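Local coordinates for protein Non-reducing end beta-L-arabinofuranosidase (Bacteroides thetaiotaomicron, PDB 5MQO) that probably hydrolyses glycosidic bonds in complex plant pectin, acting as a family GH127 glycoside hydrolase, likely an aceric acidase, at residues V331-A340 against L407-S415; K618-A626 against E689-R698. All blocks are in the same frame, centred on the assembly; numbering follows the deposited sequence.

Overall arrangement
From the N terminus the chain first builds the largely helical catalytic region. Helix 317-333 runs out into the loop of interaction 1, and after 66 intervening residues, which include helix 382-399, helix 402-416 returns to pack against that loop. The chain then passes through the β-strands that follow the helices and reaches the C-terminal domain, where strand 622-625 pairs in parallel with the last strand, 690-697, closing interaction 2 over 62 residues that contain no helix. The two contacts therefore follow in series, neither nested nor crossed, with centres about 21 Å apart. They nevertheless meet: V337 CG1 packs on W693 NE1 at 3.8 Å, joining the helical domain to the terminal β-sheet.

Interaction 1: V331-A340 against L407-S415; sequences VTRKMYVTGA and LVETCLYNS
S415 and T338 carry the one hydrogen bond of this contact, S415 OG donating to T338 O at 2.8 Å from 34° outside the carbonyl plane. The acceptor belongs to a type I β-turn, Y336 to G339, which follows helix 317-333 and rests on the last turns of helix 402-416 in the (α/α)6-barrel catalytic domain of GH127. S415 OG sits between its own backbone N and carbonyl carbon (chi1 53°), a rotation that brings the hydroxyl to the turn. Beside it T338 CB lies 3.7 Å from N414 CB, the two side chains crossing obliquely, while the T410 methyl CG2 faces V337 O. G339 presses its backbone on C411, its O 3.6 Å from C411 SG; a β-carbon at G339 would run into that sulfur and also be jammed against T338 O. Farther along, L407 meets two partners: CD1 approaches V331 CG2 tip to tip at 3.7 Å, with CD2 nearly as close to it, and CD2 also touches M335, where the bend at chi3 (85°) sets sulfur SD and methyl CE alike 3.5 Å from L407 CD2. Helix 382-399 flanks the contact, N388 touching M335 and C411 and giving its ND2 to G339 O. T410 OG1 turns back to E406 O within its helix. N414 reaches into the C-terminal domain through P603 O and V605 N. T410 O takes the backbone N of N414 and also, at 2.9 Å, its ND2, the latter arriving in the carbonyl plane on a lone pair.

Interaction 2: K618-A626 against E689-R698; sequences KIDNILIPA and EMTVWMPLAR
I624 O is held from the side of strand 694-697 by two groups: A697 N donates a hydrogen bond at 2.9 Å from well above the carbonyl plane, and L696 CA makes a longer CH···O contact at 3.4 Å. The opposite exchange is straighter, I624 N pointing at P695 O with an N-H···O angle of 178°. A697 O then receives A626 N, and P625 CA approaches the same oxygen at 3.1 Å. These bonds make the parallel pair of the mixed β-sheet in the GH127 C-terminal domain, the final strand pairing parallel with 622-625 and antiparallel with 596-601 and, at T691, with 604-609. On one face of the sheet I624 and L696 both pack on V597, and the I624 and M694 side chains cross obliquely, I624 CG1 3.9 Å from M694 SD; P625 and A697 emerge on the other face, beside R650. L623 CD2 meets P695 CB with the two side chains at about a right angle. Ahead of the pair, I619 spans the start of the broken last strand. Its CG1 branch, anti to the backbone N (chi1 -169°), brings CD1 within 3.8 Å of T691 CG2 and close to M690 CA, while CG2 lies against the E689 carboxylate. Trimming I619 to an alanine would probably open a gap between the 3-10 turn and the last strand, leaving T691 CG2 without its isoleucine neighbour and the E689 side chain less firmly backed. Where the strand breaks, T691 OG1 gives a 2.6 Å bond to W693 O and is also hydrogen-bonded to R434 NE.

Interaction 1: V331-A340 against L407-S415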
loop_
_atom_site.group_PDB
_atom_site.type_symbol
_atom_site.label_atom_id
_atom_site.label_comp_id
_atom_site.label_asym_id
_atom_site.label_seq_id
_atom_site.Cartn_x
_atom_site.Cartn_y
_atom_site.Cartn_z
ATOM N N VAL A 331 -1.657 11.298 -8.505
ATOM C CA VAL A 331 -2.318 11.657 -7.265
ATOM C C VAL A 331 -3.339 12.751 -7.481
ATOM O O VAL A 331 -4.373 12.778 -6.817
ATOM C CB VAL A 331 -1.262 12.050 -6.198
ATOM C CG1 VAL A 331 -1.816 12.971 -5.118
ATOM C CG2 VAL A 331 -0.682 10.784 -5.586
ATOM N N THR A 332 -3.064 13.670 -8.385
ATOM C CA THR A 332 -4.021 14.743 -8.621
ATOM C C THR A 332 -5.004 14.417 -9.790
ATOM O O THR A 332 -5.999 15.151 -10.020
ATOM C CB THR A 332 -3.257 16.056 -8.848
ATOM O OG1 THR A 332 -2.571 15.998 -10.092
ATOM C CG2 THR A 332 -2.251 16.296 -7.697
ATOM N N ARG A 333 -4.736 13.348 -10.546
ATOM C CA ARG A 333 -5.500 13.123 -11.773
ATOM C C ARG A 333 -5.959 11.719 -12.059
ATOM O O ARG A 333 -6.896 11.571 -12.834
ATOM C CB ARG A 333 -4.760 13.677 -13.003
ATOM C CG ARG A 333 -4.157 15.066 -12.800
ATOM C CD ARG A 333 -3.910 15.791 -14.113
ATOM N NE ARG A 333 -3.120 14.961 -15.001
ATOM C CZ ARG A 333 -2.908 15.206 -16.292
ATOM N NH1 ARG A 333 -3.410 16.297 -16.868
ATOM N NH2 ARG A 333 -2.180 14.344 -17.015
ATOM N N LYS A 334 -5.332 10.698 -11.477
ATOM C CA LYS A 334 -5.588 9.318 -11.884
ATOM C C LYS A 334 -5.665 8.294 -10.746
ATOM O O LYS A 334 -5.407 7.108 -10.965
ATOM C CB LYS A 334 -4.497 8.897 -12.859
ATOM C CG LYS A 334 -4.507 9.675 -14.142
ATOM C CD LYS A 334 -3.507 9.095 -15.116
ATOM C CE LYS A 334 -3.261 10.044 -16.280
ATOM N NZ LYS A 334 -2.200 9.461 -17.145
ATOM N N MET A 335 -6.017 8.725 -9.539
ATOM C CA MET A 335 -6.008 7.833 -8.381
ATOM C C MET A 335 -7.357 7.885 -7.750
ATOM O O MET A 335 -7.911 8.970 -7.547
ATOM C CB MET A 335 -4.988 8.298 -7.371
ATOM C CG MET A 335 -4.941 7.482 -6.099
ATOM S SD MET A 335 -3.623 8.055 -5.027
ATOM C CE MET A 335 -4.509 9.375 -4.209
ATOM N N TYR A 336 -7.881 6.721 -7.405
ATOM C CA TYR A 336 -9.122 6.684 -6.646
ATOM C C TYR A 336 -8.902 7.209 -5.206
ATOM O O TYR A 336 -7.789 7.159 -4.675
ATOM C CB TYR A 336 -9.708 5.291 -6.664
ATOM C CG TYR A 336 -10.203 4.922 -8.007
ATOM C CD1 TYR A 336 -9.377 4.319 -8.952
ATOM C CD2 TYR A 336 -11.517 5.156 -8.349
ATOM C CE1 TYR A 336 -9.866 3.953 -10.216
ATOM C CE2 TYR A 336 -12.018 4.819 -9.597
ATOM C CZ TYR A 336 -11.203 4.209 -10.534
ATOM O OH TYR A 336 -11.731 3.877 -11.775
ATOM N N VAL A 337 -9.969 7.698 -4.583
ATOM C CA VAL A 337 -9.923 8.245 -3.209
ATOM C C VAL A 337 -9.416 7.275 -2.126
ATOM O O VAL A 337 -8.972 7.708 -1.082
ATOM C CB VAL A 337 -11.309 8.811 -2.829
ATOM C CG1 VAL A 337 -12.308 7.669 -2.654
ATOM C CG2 VAL A 337 -11.251 9.687 -1.579
ATOM N N THR A 338 -9.470 5.975 -2.402
ATOM C CA THR A 338 -8.886 4.917 -1.582
ATOM C C THR A 338 -7.401 4.626 -1.843
ATOM O O THR A 338 -6.827 3.707 -1.242
ATOM C CB THR A 338 -9.638 3.596 -1.858
ATOM O OG1 THR A 338 -9.521 3.234 -3.240
ATOM C CG2 THR A 338 -11.108 3.733 -1.524
ATOM N N GLY A 339 -6.780 5.381 -2.746
ATOM C CA GLY A 339 -5.363 5.163 -3.136
ATOM C C GLY A 339 -5.167 4.164 -4.272
ATOM O O GLY A 339 -4.057 3.981 -4.758
ATOM N N ALA A 340 -6.255 3.552 -4.732
ATOM C CA ALA A 340 -6.147 2.448 -5.675
ATOM C C ALA A 340 -5.865 3.012 -7.045
ATOM O O ALA A 340 -6.187 4.166 -7.306
ATOM C CB ALA A 340 -7.404 1.591 -5.684
ATOM N N LEU A 407 0.059 9.143 1.524
ATOM C CA LEU A 407 -0.295 8.147 0.511
ATOM C C LEU A 407 -0.010 6.724 0.909
ATOM O O LEU A 407 -0.793 5.823 0.571
ATOM C CB LEU A 407 0.366 8.502 -0.828
ATOM C CG LEU A 407 -0.553 9.602 -1.407
ATOM C CD1 LEU A 407 0.211 10.717 -2.035
ATOM C CD2 LEU A 407 -1.558 9.013 -2.383
ATOM N N VAL A 408 1.098 6.516 1.620
ATOM C CA VAL A 408 1.375 5.207 2.199
ATOM C C VAL A 408 0.200 4.802 3.089
ATOM O O VAL A 408 -0.270 3.678 2.986
ATOM C CB VAL A 408 2.721 5.188 2.981
ATOM C CG1 VAL A 408 2.882 3.915 3.798
ATOM C CG2 VAL A 408 3.896 5.301 2.023
ATOM N N GLU A 409 -0.290 5.716 3.937
ATOM C CA GLU A 409 -1.386 5.381 4.882
ATOM C C GLU A 409 -2.711 5.132 4.152
ATOM O O GLU A 409 -3.372 4.097 4.382
ATOM C CB GLU A 409 -1.603 6.466 5.952
ATOM C CG GLU A 409 -2.421 6.022 7.176
ATOM C CD GLU A 409 -2.548 7.109 8.246
ATOM O OE1 GLU A 409 -3.086 8.192 7.906
ATOM O OE2 GLU A 409 -2.058 6.923 9.395
ATOM N N THR A 410 -3.086 6.080 3.291
ATOM C CA THR A 410 -4.308 5.969 2.483
ATOM C C THR A 410 -4.371 4.624 1.775
ATOM O O THR A 410 -5.368 3.909 1.898
ATOM C CB THR A 410 -4.342 7.089 1.437
ATOM O OG1 THR A 410 -4.164 8.333 2.127
ATOM C CG2 THR A 410 -5.657 7.104 0.605
ATOM N N CYS A 411 -3.278 4.259 1.110
ATOM C CA CYS A 411 -3.202 2.988 0.395
ATOM C C CYS A 411 -3.357 1.789 1.329
ATOM O O CYS A 411 -4.178 0.879 1.078
ATOM C CB CYS A 411 -1.907 2.899 -0.421
ATOM S SG CYS A 411 -1.888 3.980 -1.881
ATOM N N LEU A 412 -2.606 1.816 2.425
ATOM C CA LEU A 412 -2.608 0.700 3.368
ATOM C C LEU A 412 -3.986 0.350 3.933
ATOM O O LEU A 412 -4.353 -0.821 3.862
ATOM C CB LEU A 412 -1.597 0.919 4.513
ATOM C CG LEU A 412 -1.409 -0.218 5.540
ATOM C CD1 LEU A 412 -0.977 -1.558 4.957
ATOM C CD2 LEU A 412 -0.403 0.222 6.597
ATOM N N TYR A 413 -4.734 1.332 4.476
ATOM C CA TYR A 413 -6.081 1.052 5.030
ATOM C C TYR A 413 -7.145 0.809 3.925
ATOM O O TYR A 413 -8.020 -0.024 4.082
ATOM C CB TYR A 413 -6.593 2.151 5.973
ATOM C CG TYR A 413 -5.849 2.351 7.288
ATOM C CD1 TYR A 413 -6.166 1.626 8.430
ATOM C CD2 TYR A 413 -4.863 3.313 7.402
ATOM C CE1 TYR A 413 -5.472 1.822 9.645
ATOM C CE2 TYR A 413 -4.189 3.523 8.604
ATOM C CZ TYR A 413 -4.496 2.786 9.721
ATOM O OH TYR A 413 -3.757 3.040 10.864
ATOM N N ASN A 414 -7.067 1.494 2.804
ATOM C CA ASN A 414 -8.244 1.571 1.923
ATOM C C ASN A 414 -8.177 0.802 0.594
ATOM O O ASN A 414 -9.223 0.562 -0.002
ATOM C CB ASN A 414 -8.560 3.041 1.631
ATOM C CG ASN A 414 -8.719 3.829 2.884
ATOM O OD1 ASN A 414 -9.626 3.576 3.642
ATOM N ND2 ASN A 414 -7.802 4.728 3.151
ATOM N N SER A 415 -6.976 0.464 0.114
ATOM C CA SER A 415 -6.843 -0.301 -1.125
ATOM C C SER A 415 -5.882 -1.479 -1.068
ATOM O O SER A 415 -5.643 -2.122 -2.080
ATOM C CB SER A 415 -6.469 0.647 -2.252
ATOM O OG SER A 415 -5.343 1.437 -1.940
#

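Interaction 2: K618-A626 against E689-R698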
loop_
_atom_site.group_PDB
_atom_site.type_symbol
_atom_site.label_atom_id
_atom_site.label_comp_id
_atom_site.label_asym_id
_atom_site.label_seq_id
_atom_site.Cartn_x
_atom_site.Cartn_y
_atom_site.Cartn_z
ATOM N N LYS A 618 -33.673 0.937 -1.516
ATOM C CA LYS A 618 -32.634 0.676 -2.505
ATOM C C LYS A 618 -31.517 1.707 -2.471
ATOM O O LYS A 618 -31.755 2.905 -2.475
ATOM C CB LYS A 618 -33.218 0.597 -3.918
ATOM C CG LYS A 618 -33.885 -0.737 -4.222
ATOM C CD LYS A 618 -33.808 -1.087 -5.706
ATOM C CE LYS A 618 -34.955 -0.453 -6.485
ATOM N NZ LYS A 618 -34.833 -0.835 -7.921
ATOM N N ILE A 619 -30.289 1.210 -2.463
ATOM C CA ILE A 619 -29.088 2.027 -2.304
ATOM C C ILE A 619 -28.969 3.178 -3.298
ATOM O O ILE A 619 -28.444 4.235 -2.946
ATOM C CB ILE A 619 -27.831 1.130 -2.397
ATOM C CG1 ILE A 619 -26.562 1.877 -1.971
ATOM C CG2 ILE A 619 -27.684 0.539 -3.799
ATOM C CD1 ILE A 619 -25.400 0.950 -1.732
ATOM N N ASP A 620 -29.440 2.988 -4.528
ATOM C CA ASP A 620 -29.357 4.050 -5.544
ATOM C C ASP A 620 -30.128 5.309 -5.138
ATOM O O ASP A 620 -29.695 6.409 -5.459
ATOM C CB ASP A 620 -29.842 3.575 -6.921
ATOM C CG ASP A 620 -28.916 2.562 -7.579
ATOM O OD1 ASP A 620 -27.715 2.453 -7.251
ATOM O OD2 ASP A 620 -29.415 1.872 -8.476
ATOM N N ASN A 621 -31.227 5.140 -4.399
ATOM C CA ASN A 621 -32.069 6.243 -3.928
ATOM C C ASN A 621 -31.563 7.028 -2.699
ATOM O O ASN A 621 -32.235 7.984 -2.264
ATOM C CB ASN A 621 -33.465 5.698 -3.582
ATOM C CG ASN A 621 -34.152 5.037 -4.758
ATOM O OD1 ASN A 621 -34.862 4.057 -4.595
ATOM N ND2 ASN A 621 -33.926 5.555 -5.946
ATOM N N ILE A 622 -30.419 6.654 -2.132
ATOM C CA ILE A 622 -29.898 7.322 -0.942
ATOM C C ILE A 622 -29.165 8.616 -1.313
ATOM O O ILE A 622 -28.223 8.559 -2.090
ATOM C CB ILE A 622 -28.918 6.407 -0.193
ATOM C CG1 ILE A 622 -29.588 5.084 0.228
ATOM C CG2 ILE A 622 -28.329 7.120 1.012
ATOM C CD1 ILE A 622 -30.797 5.244 1.131
ATOM N N LEU A 623 -29.597 9.767 -0.770
ATOM C CA LEU A 623 -28.874 11.046 -0.922
ATOM C C LEU A 623 -28.316 11.533 0.388
ATOM O O LEU A 623 -29.000 11.513 1.412
ATOM C CB LEU A 623 -29.768 12.176 -1.388
ATOM C CG LEU A 623 -30.938 11.883 -2.291
ATOM C CD1 LEU A 623 -31.725 13.192 -2.460
ATOM C CD2 LEU A 623 -30.442 11.299 -3.611
ATOM N N ILE A 624 -27.106 12.047 0.337
ATOM C CA ILE A 624 -26.460 12.576 1.514
ATOM C C ILE A 624 -26.621 14.105 1.497
ATOM O O ILE A 624 -26.021 14.760 0.652
ATOM C CB ILE A 624 -24.977 12.192 1.505
ATOM C CG1 ILE A 624 -24.810 10.668 1.497
ATOM C CG2 ILE A 624 -24.253 12.819 2.678
ATOM C CD1 ILE A 624 -25.540 9.932 2.619
ATOM N N PRO A 625 -27.422 14.687 2.416
ATOM C CA PRO A 625 -27.402 16.139 2.486
ATOM C C PRO A 625 -26.057 16.615 2.988
ATOM O O PRO A 625 -25.444 15.927 3.815
ATOM C CB PRO A 625 -28.504 16.474 3.493
ATOM C CG PRO A 625 -28.702 15.257 4.271
ATOM C CD PRO A 625 -28.333 14.103 3.415
ATOM N N ALA A 626 -25.607 17.774 2.499
ATOM C CA ALA A 626 -24.240 18.306 2.814
ATOM C C ALA A 626 -23.963 18.572 4.289
ATOM O O ALA A 626 -22.834 18.434 4.733
ATOM C CB ALA A 626 -23.961 19.565 2.014
ATOM N N GLU A 689 -25.217 -5.011 -2.306
ATOM C CA GLU A 689 -24.802 -3.852 -3.078
ATOM C C GLU A 689 -23.864 -2.960 -2.257
ATOM O O GLU A 689 -23.798 -3.079 -1.051
ATOM C CB GLU A 689 -26.044 -3.117 -3.608
ATOM C CG GLU A 689 -26.805 -3.919 -4.666
ATOM C CD GLU A 689 -27.953 -3.147 -5.322
ATOM O OE1 GLU A 689 -29.089 -3.332 -4.868
ATOM O OE2 GLU A 689 -27.725 -2.382 -6.300
ATOM N N MET A 690 -23.084 -2.119 -2.931
ATOM C CA MET A 690 -22.099 -1.251 -2.259
ATOM C C MET A 690 -21.770 -0.037 -3.119
ATOM O O MET A 690 -21.783 -0.137 -4.341
ATOM C CB MET A 690 -20.805 -2.019 -1.950
ATOM C CG MET A 690 -19.709 -1.209 -1.238
ATOM S SD MET A 690 -18.645 -0.190 -2.299
ATOM C CE MET A 690 -17.507 -1.352 -3.010
ATOM N N THR A 691 -21.469 1.099 -2.481
ATOM C CA THR A 691 -20.957 2.262 -3.218
ATOM C C THR A 691 -20.132 3.106 -2.259
ATOM O O THR A 691 -20.516 3.217 -1.097
ATOM C CB THR A 691 -22.091 3.107 -3.870
ATOM O OG1 THR A 691 -21.536 4.207 -4.608
ATOM C CG2 THR A 691 -23.053 3.673 -2.828
ATOM N N VAL A 692 -19.016 3.679 -2.731
ATOM C CA VAL A 692 -18.282 4.670 -1.951
ATOM C C VAL A 692 -18.893 6.049 -2.217
ATOM O O VAL A 692 -19.285 6.750 -1.297
ATOM C CB VAL A 692 -16.757 4.659 -2.245
ATOM C CG1 VAL A 692 -16.001 5.745 -1.464
ATOM C CG2 VAL A 692 -16.167 3.285 -1.968
ATOM N N TRP A 693 -18.984 6.445 -3.474
ATOM C CA TRP A 693 -19.490 7.783 -3.802
ATOM C C TRP A 693 -21.012 7.736 -3.842
ATOM O O TRP A 693 -21.570 6.772 -4.368
ATOM C CB TRP A 693 -18.903 8.293 -5.133
ATOM C CG TRP A 693 -17.501 8.631 -5.003
ATOM C CD1 TRP A 693 -16.472 7.775 -5.064
ATOM C CD2 TRP A 693 -16.947 9.915 -4.733
ATOM N NE1 TRP A 693 -15.291 8.438 -4.875
ATOM C CE2 TRP A 693 -15.553 9.760 -4.672
ATOM C CE3 TRP A 693 -17.492 11.196 -4.577
ATOM C CZ2 TRP A 693 -14.682 10.831 -4.431
ATOM C CZ3 TRP A 693 -16.638 12.271 -4.323
ATOM C CH2 TRP A 693 -15.246 12.081 -4.253
ATOM N N MET A 694 -21.653 8.761 -3.255
ATOM C CA MET A 694 -23.113 8.856 -3.162
ATOM C C MET A 694 -23.588 10.232 -3.627
ATOM O O MET A 694 -22.861 11.226 -3.503
ATOM C CB MET A 694 -23.599 8.634 -1.722
ATOM C CG MET A 694 -23.421 7.225 -1.192
ATOM S SD MET A 694 -23.564 7.069 0.620
ATOM C CE MET A 694 -22.049 7.874 1.158
ATOM N N PRO A 695 -24.820 10.304 -4.139
ATOM C CA PRO A 695 -25.410 11.597 -4.449
ATOM C C PRO A 695 -25.393 12.558 -3.269
ATOM O O PRO A 695 -25.703 12.173 -2.157
ATOM C CB PRO A 695 -26.866 11.249 -4.809
ATOM C CG PRO A 695 -26.825 9.824 -5.246
ATOM C CD PRO A 695 -25.729 9.184 -4.457
ATOM N N LEU A 696 -25.070 13.813 -3.550
ATOM C CA LEU A 696 -25.012 14.886 -2.566
ATOM C C LEU A 696 -26.167 15.868 -2.773
ATOM O O LEU A 696 -26.376 16.325 -3.886
ATOM C CB LEU A 696 -23.673 15.610 -2.753
ATOM C CG LEU A 696 -23.330 16.806 -1.869
ATOM C CD1 LEU A 696 -23.103 16.430 -0.403
ATOM C CD2 LEU A 696 -22.111 17.507 -2.454
ATOM N N ALA A 697 -26.894 16.205 -1.710
ATOM C CA ALA A 697 -27.888 17.285 -1.739
ATOM C C ALA A 697 -27.405 18.458 -0.893
ATOM O O ALA A 697 -27.378 18.349 0.332
ATOM C CB ALA A 697 -29.218 16.776 -1.227
ATOM N N ARG A 698 -27.074 19.584 -1.534
ATOM C CA ARG A 698 -26.313 20.695 -0.905
ATOM C C ARG A 698 -27.197 21.826 -0.380
ATOM O O ARG A 698 -28.134 22.224 -1.064
ATOM C CB ARG A 698 -25.334 21.286 -1.916
ATOM C CG ARG A 698 -24.524 20.233 -2.666
ATOM C CD ARG A 698 -23.535 20.812 -3.668
ATOM N NE ARG A 698 -22.505 21.617 -3.004
ATOM C CZ ARG A 698 -21.298 21.854 -3.505
ATOM N NH1 ARG A 698 -20.923 21.331 -4.672
ATOM N NH2 ARG A 698 -20.447 22.607 -2.815
#